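PDB 6FSG: flavodoxin, which binds flavin mononucleotide and probably passes low-potential electrons to various redox enzymes. Local coordinates for residues 84-89 with 140-145; 101-106 with 120-125. All blocks are in the same frame, centred on the assembly; numbering follows the deposited sequence.

Contact 1. Residues 84-89 with 140-145; sequences KAAVFG and AEFVKH
This is a helix-on-sheet contact of the flavodoxin fold, in which F142 of the C-terminal helix 129-144 lays its ring edge against the start of strand 84-91 in the parallel sheet. The axes of 84-89 and 140-144 run nearly antiparallel, at 164°, and approach to 9.5 Å. The ring does most of the touching. Its CG stands anti to the backbone N (chi1 -173°), which swings the aromatic end to the strand although the CB bond itself does not aim there. Near its plane, the ring edge meets the backbone on both sides of A85 CA: F142 CZ comes to 3.5 Å from K84 O and F142 CE1 to 3.8 Å from A85 C. The methyl of A86 packs obliquely on the same ring, with its CB 3.8 Å from F142 CD1. K84 sets out toward the helix end; in one of its two modelled conformers the bend at chi2 lays CD and CE alongside H145 O, and chi4 (-78°) turns NZ aside to the carbonyl of G82. No hydrogen bond links the two segments; they meet by van der Waals contact, with F142, A85 and A86 buried. Neighbouring strand 115-124 adds V117 beside F142 and L118 beside A86, while A85 points its methyl to the other face of the sheet, against L109 of helix 100-111.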
loop_
_atom_site.group_PDB
_atom_site.type_symbol
_atom_site.label_atom_id
_atom_site.label_comp_id
_atom_site.label_asym_id
_atom_site.label_seq_id
_atom_site.Cartn_x
_atom_site.Cartn_y
_atom_site.Cartn_z
ATOM N N LYS A 84 -1.439 -11.019 5.644
ATOM C CA LYS A 84 -2.544 -10.371 4.940
ATOM C C LYS A 84 -2.031 -9.063 4.346
ATOM O O LYS A 84 -1.331 -8.308 5.030
ATOM C CB LYS A 84 -3.705 -10.052 5.885
ATOM C CG LYS A 84 -4.044 -11.134 6.892
ATOM C CD LYS A 84 -4.410 -12.445 6.247
ATOM C CE LYS A 84 -4.774 -13.497 7.309
ATOM N NZ LYS A 84 -3.567 -14.091 7.970
ATOM N N ALA A 85 -2.375 -8.788 3.085
ATOM C CA ALA A 85 -1.830 -7.618 2.404
ATOM C C ALA A 85 -2.859 -6.919 1.519
ATOM O O ALA A 85 -3.842 -7.509 1.070
ATOM C CB ALA A 85 -0.578 -7.989 1.589
ATOM N N ALA A 86 -2.586 -5.646 1.237
ATOM C CA ALA A 86 -3.419 -4.848 0.347
ATOM C C ALA A 86 -2.600 -3.661 -0.149
ATOM O O ALA A 86 -1.586 -3.297 0.452
ATOM C CB ALA A 86 -4.675 -4.361 1.076
ATOM N N VAL A 87 -3.070 -3.040 -1.238
ATOM C CA VAL A 87 -2.348 -1.955 -1.902
ATOM C C VAL A 87 -3.315 -0.868 -2.357
ATOM O O VAL A 87 -4.424 -1.156 -2.817
ATOM C CB VAL A 87 -1.562 -2.507 -3.111
ATOM C CG1 VAL A 87 -0.720 -1.447 -3.785
ATOM C CG2 VAL A 87 -0.656 -3.655 -2.694
ATOM N N PHE A 88 -2.858 0.389 -2.271
ATOM C CA PHE A 88 -3.619 1.558 -2.699
ATOM C C PHE A 88 -2.685 2.545 -3.402
ATOM O O PHE A 88 -1.458 2.443 -3.307
ATOM C CB PHE A 88 -4.305 2.276 -1.517
ATOM C CG PHE A 88 -3.339 2.889 -0.532
ATOM C CD1 PHE A 88 -2.831 2.145 0.521
ATOM C CD2 PHE A 88 -2.960 4.217 -0.645
ATOM C CE1 PHE A 88 -1.940 2.708 1.421
ATOM C CE2 PHE A 88 -2.073 4.780 0.258
ATOM C CZ PHE A 88 -1.561 4.027 1.279
ATOM N N GLY A 89 -3.268 3.519 -4.100
ATOM C CA GLY A 89 -2.465 4.593 -4.672
ATOM C C GLY A 89 -3.311 5.649 -5.354
ATOM O O GLY A 89 -4.459 5.409 -5.734
ATOM N N ALA A 140 -11.385 -0.556 7.049
ATOM C CA ALA A 140 -12.333 -1.387 7.785
ATOM C C ALA A 140 -12.361 -2.811 7.245
ATOM O O ALA A 140 -12.409 -3.773 8.018
ATOM C CB ALA A 140 -13.731 -0.781 7.684
ATOM N N GLU A 141 -12.347 -2.974 5.920
ATOM C CA GLU A 141 -12.367 -4.318 5.349
ATOM C C GLU A 141 -11.049 -5.045 5.601
ATOM O O GLU A 141 -11.039 -6.264 5.819
ATOM C CB GLU A 141 -12.699 -4.254 3.857
ATOM C CG GLU A 141 -14.146 -3.868 3.571
ATOM C CD GLU A 141 -15.103 -4.948 4.002
ATOM O OE1 GLU A 141 -14.889 -6.098 3.574
ATOM O OE2 GLU A 141 -16.034 -4.660 4.783
ATOM N N PHE A 142 -9.927 -4.320 5.563
ATOM C CA PHE A 142 -8.642 -4.953 5.840
ATOM C C PHE A 142 -8.630 -5.583 7.230
ATOM O O PHE A 142 -8.224 -6.741 7.404
ATOM C CB PHE A 142 -7.497 -3.944 5.688
ATOM C CG PHE A 142 -6.137 -4.577 5.794
ATOM C CD1 PHE A 142 -5.544 -5.195 4.698
ATOM C CD2 PHE A 142 -5.465 -4.592 6.995
ATOM C CE1 PHE A 142 -4.300 -5.813 4.808
ATOM C CE2 PHE A 142 -4.218 -5.181 7.099
ATOM C CZ PHE A 142 -3.639 -5.796 6.004
ATOM N N VAL A 143 -9.088 -4.836 8.235
ATOM C CA VAL A 143 -9.024 -5.337 9.604
ATOM C C VAL A 143 -9.820 -6.628 9.747
ATOM O O VAL A 143 -9.429 -7.526 10.503
ATOM C CB VAL A 143 -9.501 -4.262 10.594
ATOM C CG1 VAL A 143 -9.491 -4.802 12.013
ATOM C CG2 VAL A 143 -8.622 -3.031 10.531
ATOM N N LYS A 144 -10.952 -6.741 9.038
ATOM C CA LYS A 144 -11.801 -7.924 9.175
ATOM C C LYS A 144 -11.032 -9.219 8.916
ATOM O O LYS A 144 -11.396 -10.271 9.451
ATOM C CB LYS A 144 -12.995 -7.872 8.213
ATOM C CG LYS A 144 -14.033 -6.808 8.518
ATOM C CD LYS A 144 -15.243 -6.958 7.583
ATOM C CE LYS A 144 -16.265 -5.851 7.799
ATOM N NZ LYS A 144 -17.395 -5.890 6.815
ATOM N N HIS A 145 -9.992 -9.171 8.079
ATOM C CA HIS A 145 -9.211 -10.354 7.738
ATOM C C HIS A 145 -8.154 -10.704 8.775
ATOM O O HIS A 145 -7.559 -11.784 8.692
ATOM C CB HIS A 145 -8.550 -10.139 6.377
ATOM C CG HIS A 145 -9.510 -10.205 5.232
ATOM N ND1 HIS A 145 -9.796 -11.383 4.578
ATOM C CD2 HIS A 145 -10.261 -9.250 4.636
ATOM C CE1 HIS A 145 -10.682 -11.152 3.625
ATOM N NE2 HIS A 145 -10.979 -9.865 3.638
#

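Contact 2. Residues 101-106 with 120-125; sequences AVDILI and GLKVEL. With FMN (flavin mononucleotide), chain B.
D103 and K122 cross at about a right angle and meet in a salt bridge, tying a helix to the strand that follows it within the beta-alpha-beta unit 84-91, 100-111, 115-124 of this flavodoxin. The K122 chain is extended beyond CG and delivers NZ to the syn lone pair of D103 OD2, 2.7 Å away. D103 reaches it from the flank of the helix: its CG lies anti to the carbonyl carbon (chi1 -60°), which carries the carboxylate toward the strand. The same ammonium also donates to the carbonyl of Y98, and these two bonds fix the end of the lysine on a contact at the protein surface. Beneath the bridge, V102 points at the strand and touches both K122 and G120. Its CB lies 4.2 Å from K122 CE, while CG1, anti to the backbone N, rests 3.8 Å from G120 CA. One turn on, I106 brings CD1 to 3.7 Å from G120 N, and V102 CG1 and I106 CD1 thus both pack on this residue without a side chain. V102 and I106 also pack on V87 of strand 84-91. L121 turns to the opposite face of the sheet, against F138 and M17. At the far end of the segment, L125 belongs to the flavin mononucleotide pocket, where its CD2 methyl lies 3.6 Å from the ribityl O3' of the cofactor.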
loop_
_atom_site.group_PDB
_atom_site.type_symbol
_atom_site.label_atom_id
_atom_site.label_comp_id
_atom_site.label_asym_id
_atom_site.label_seq_id
_atom_site.Cartn_x
_atom_site.Cartn_y
_atom_site.Cartn_z
ATOM N N ALA A 101 1.265 0.972 -10.846
ATOM C CA ALA A 101 2.105 0.685 -9.684
ATOM C C ALA A 101 1.359 -0.148 -8.645
ATOM O O ALA A 101 1.960 -0.988 -7.964
ATOM C CB ALA A 101 2.584 1.986 -9.045
ATOM N N VAL A 102 0.055 0.103 -8.479
ATOM C CA VAL A 102 -0.759 -0.694 -7.563
ATOM C C VAL A 102 -0.770 -2.150 -8.004
ATOM O O VAL A 102 -0.547 -3.062 -7.197
ATOM C CB VAL A 102 -2.181 -0.101 -7.463
ATOM C CG1 VAL A 102 -3.110 -1.028 -6.705
ATOM C CG2 VAL A 102 -2.128 1.293 -6.815
ATOM N N ASP A 103 -1.014 -2.388 -9.295
ATOM C CA ASP A 103 -1.067 -3.744 -9.830
ATOM C C ASP A 103 0.288 -4.444 -9.740
ATOM O O ASP A 103 0.351 -5.647 -9.454
ATOM C CB ASP A 103 -1.559 -3.661 -11.273
ATOM C CG ASP A 103 -2.932 -3.030 -11.376
ATOM O OD1 ASP A 103 -3.891 -3.619 -10.832
ATOM O OD2 ASP A 103 -3.029 -1.937 -11.966
ATOM N N ILE A 104 1.383 -3.704 -9.961
ATOM C CA ILE A 104 2.733 -4.269 -9.871
ATOM C C ILE A 104 3.037 -4.712 -8.442
ATOM O O ILE A 104 3.587 -5.800 -8.209
ATOM C CB ILE A 104 3.773 -3.241 -10.372
ATOM C CG1 ILE A 104 3.625 -3.018 -11.884
ATOM C CG2 ILE A 104 5.199 -3.683 -10.014
ATOM C CD1 ILE A 104 4.311 -1.752 -12.413
ATOM N N LEU A 105 2.713 -3.864 -7.461
ATOM C CA LEU A 105 2.985 -4.223 -6.071
ATOM C C LEU A 105 2.113 -5.391 -5.616
ATOM O O LEU A 105 2.588 -6.275 -4.890
ATOM C CB LEU A 105 2.833 -3.009 -5.157
ATOM C CG LEU A 105 3.914 -1.942 -5.355
ATOM C CD1 LEU A 105 3.651 -0.731 -4.487
ATOM C CD2 LEU A 105 5.314 -2.488 -5.095
ATOM N N ILE A 106 0.846 -5.428 -6.045
ATOM C CA ILE A 106 0.001 -6.584 -5.741
ATOM C C ILE A 106 0.647 -7.865 -6.256
ATOM O O ILE A 106 0.726 -8.874 -5.547
ATOM C CB ILE A 106 -1.430 -6.387 -6.286
ATOM C CG1 ILE A 106 -2.202 -5.388 -5.400
ATOM C CG2 ILE A 106 -2.159 -7.743 -6.386
ATOM C CD1 ILE A 106 -3.564 -5.022 -5.948
ATOM N N GLY A 120 -7.053 -3.768 -5.445
ATOM C CA GLY A 120 -6.301 -2.530 -5.352
ATOM C C GLY A 120 -7.229 -1.326 -5.357
ATOM O O GLY A 120 -8.197 -1.271 -6.118
ATOM N N LEU A 121 -6.918 -0.341 -4.508
ATOM C CA LEU A 121 -7.696 0.890 -4.404
ATOM C C LEU A 121 -6.979 1.989 -5.183
ATOM O O LEU A 121 -5.847 2.359 -4.846
ATOM C CB LEU A 121 -7.883 1.307 -2.942
ATOM C CG LEU A 121 -8.541 2.681 -2.715
ATOM C CD1 LEU A 121 -9.940 2.806 -3.348
ATOM C CD2 LEU A 121 -8.624 3.064 -1.240
ATOM N N LYS A 122 -7.643 2.507 -6.217
ATOM C CA LYS A 122 -7.100 3.559 -7.064
ATOM C C LYS A 122 -7.983 4.794 -6.968
ATOM O O LYS A 122 -9.194 4.715 -7.198
ATOM C CB LYS A 122 -7.045 3.097 -8.520
ATOM C CG LYS A 122 -6.060 1.967 -8.756
ATOM C CD LYS A 122 -6.065 1.518 -10.194
ATOM C CE LYS A 122 -5.072 0.391 -10.430
ATOM N NZ LYS A 122 -4.901 0.073 -11.898
ATOM N N VAL A 123 -7.368 5.938 -6.676
ATOM C CA VAL A 123 -8.062 7.218 -6.584
ATOM C C VAL A 123 -7.421 8.176 -7.579
ATOM O O VAL A 123 -6.196 8.212 -7.713
ATOM C CB VAL A 123 -7.979 7.777 -5.145
ATOM C CG1 VAL A 123 -8.362 9.254 -5.102
ATOM C CG2 VAL A 123 -8.869 6.967 -4.200
ATOM N N GLU A 124 -8.254 8.951 -8.273
ATOM C CA GLU A 124 -7.785 9.944 -9.236
ATOM C C GLU A 124 -7.268 11.184 -8.514
ATOM O O GLU A 124 -8.034 11.884 -7.846
ATOM C CB GLU A 124 -8.949 10.336 -10.149
ATOM C CG GLU A 124 -8.630 11.364 -11.223
ATOM C CD GLU A 124 -8.048 10.741 -12.470
ATOM O OE1 GLU A 124 -8.324 9.546 -12.717
ATOM O OE2 GLU A 124 -7.322 11.444 -13.210
ATOM N N LEU A 125 -5.977 11.469 -8.669
ATOM C CA LEU A 125 -5.345 12.694 -8.147
ATOM C C LEU A 125 -5.742 12.904 -6.683
ATOM O O LEU A 125 -5.557 11.994 -5.860
ATOM C CB LEU A 125 -5.637 13.857 -9.086
ATOM C CG LEU A 125 -5.052 13.722 -10.486
ATOM C CD1 LEU A 125 -5.467 14.925 -11.355
ATOM C CD2 LEU A 125 -3.535 13.580 -10.419
HETATM N N1 FMN B . -0.201 8.153 -13.207
HETATM C C2 FMN B . -0.697 6.985 -13.700
HETATM O O2 FMN B . -1.759 6.601 -13.217
HETATM N N3 FMN B . 0.018 6.270 -14.653
HETATM C C4 FMN B . 1.264 6.679 -15.095
HETATM O O4 FMN B . 1.857 5.976 -15.945
HETATM C C4A FMN B . 1.770 7.889 -14.561
HETATM N N5 FMN B . 3.002 8.413 -14.922
HETATM C C5A FMN B . 3.465 9.601 -14.367
HETATM C C6 FMN B . 4.687 10.156 -14.769
HETATM C C7 FMN B . 5.134 11.377 -14.257
HETATM C C7M FMN B . 6.466 11.948 -14.696
HETATM C C8 FMN B . 4.301 12.061 -13.361
HETATM C C8M FMN B . 4.692 13.389 -12.779
HETATM C C9 FMN B . 3.068 11.532 -12.993
HETATM C C9A FMN B . 2.646 10.311 -13.488
HETATM N N10 FMN B . 1.438 9.792 -13.072
HETATM C C10 FMN B . 1.009 8.608 -13.629
HETATM C "C1'" FMN B . 0.514 10.556 -12.147
HETATM C "C2'" FMN B . 0.773 10.466 -10.648
HETATM O "O2'" FMN B . 0.796 9.126 -10.230
HETATM C "C3'" FMN B . -0.370 11.228 -9.961
HETATM O "O3'" FMN B . -0.131 12.604 -10.113
HETATM C "C4'" FMN B . -0.542 10.953 -8.461
HETATM O "O4'" FMN B . -1.626 11.712 -7.924
HETATM C "C5'" FMN B . 0.707 11.290 -7.662
HETATM O "O5'" FMN B . 0.477 10.812 -6.349
HETATM P P FMN B . 1.237 11.575 -5.195
HETATM O O1P FMN B . 1.114 10.724 -3.962
HETATM O O2P FMN B . 0.546 12.882 -4.975
HETATM O O3P FMN B . 2.664 11.769 -5.637
#

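Overall arrangement
The centres of contacts 1 and 2 lie about 13 Å apart, on opposite faces of one parallel sheet with strand order 2-1-3-4-5. Strands 84-91 and 115-124 are neighbours in it and join the two contacts directly through two probable hydrogen bonds: G89 N lies 2.9 Å from L121 O, and G89 O 3.1 Å from V123 N. Both segments of contact 2 fall in the sequence between the two segments of contact 1. At the 115-124 edge of the three-layer alpha-beta-alpha sandwich, helix 100-111 lies on one face and helix 129-144 on the other. Contact 2 reaches the flavin mononucleotide pocket, while contact 1 lies away from it.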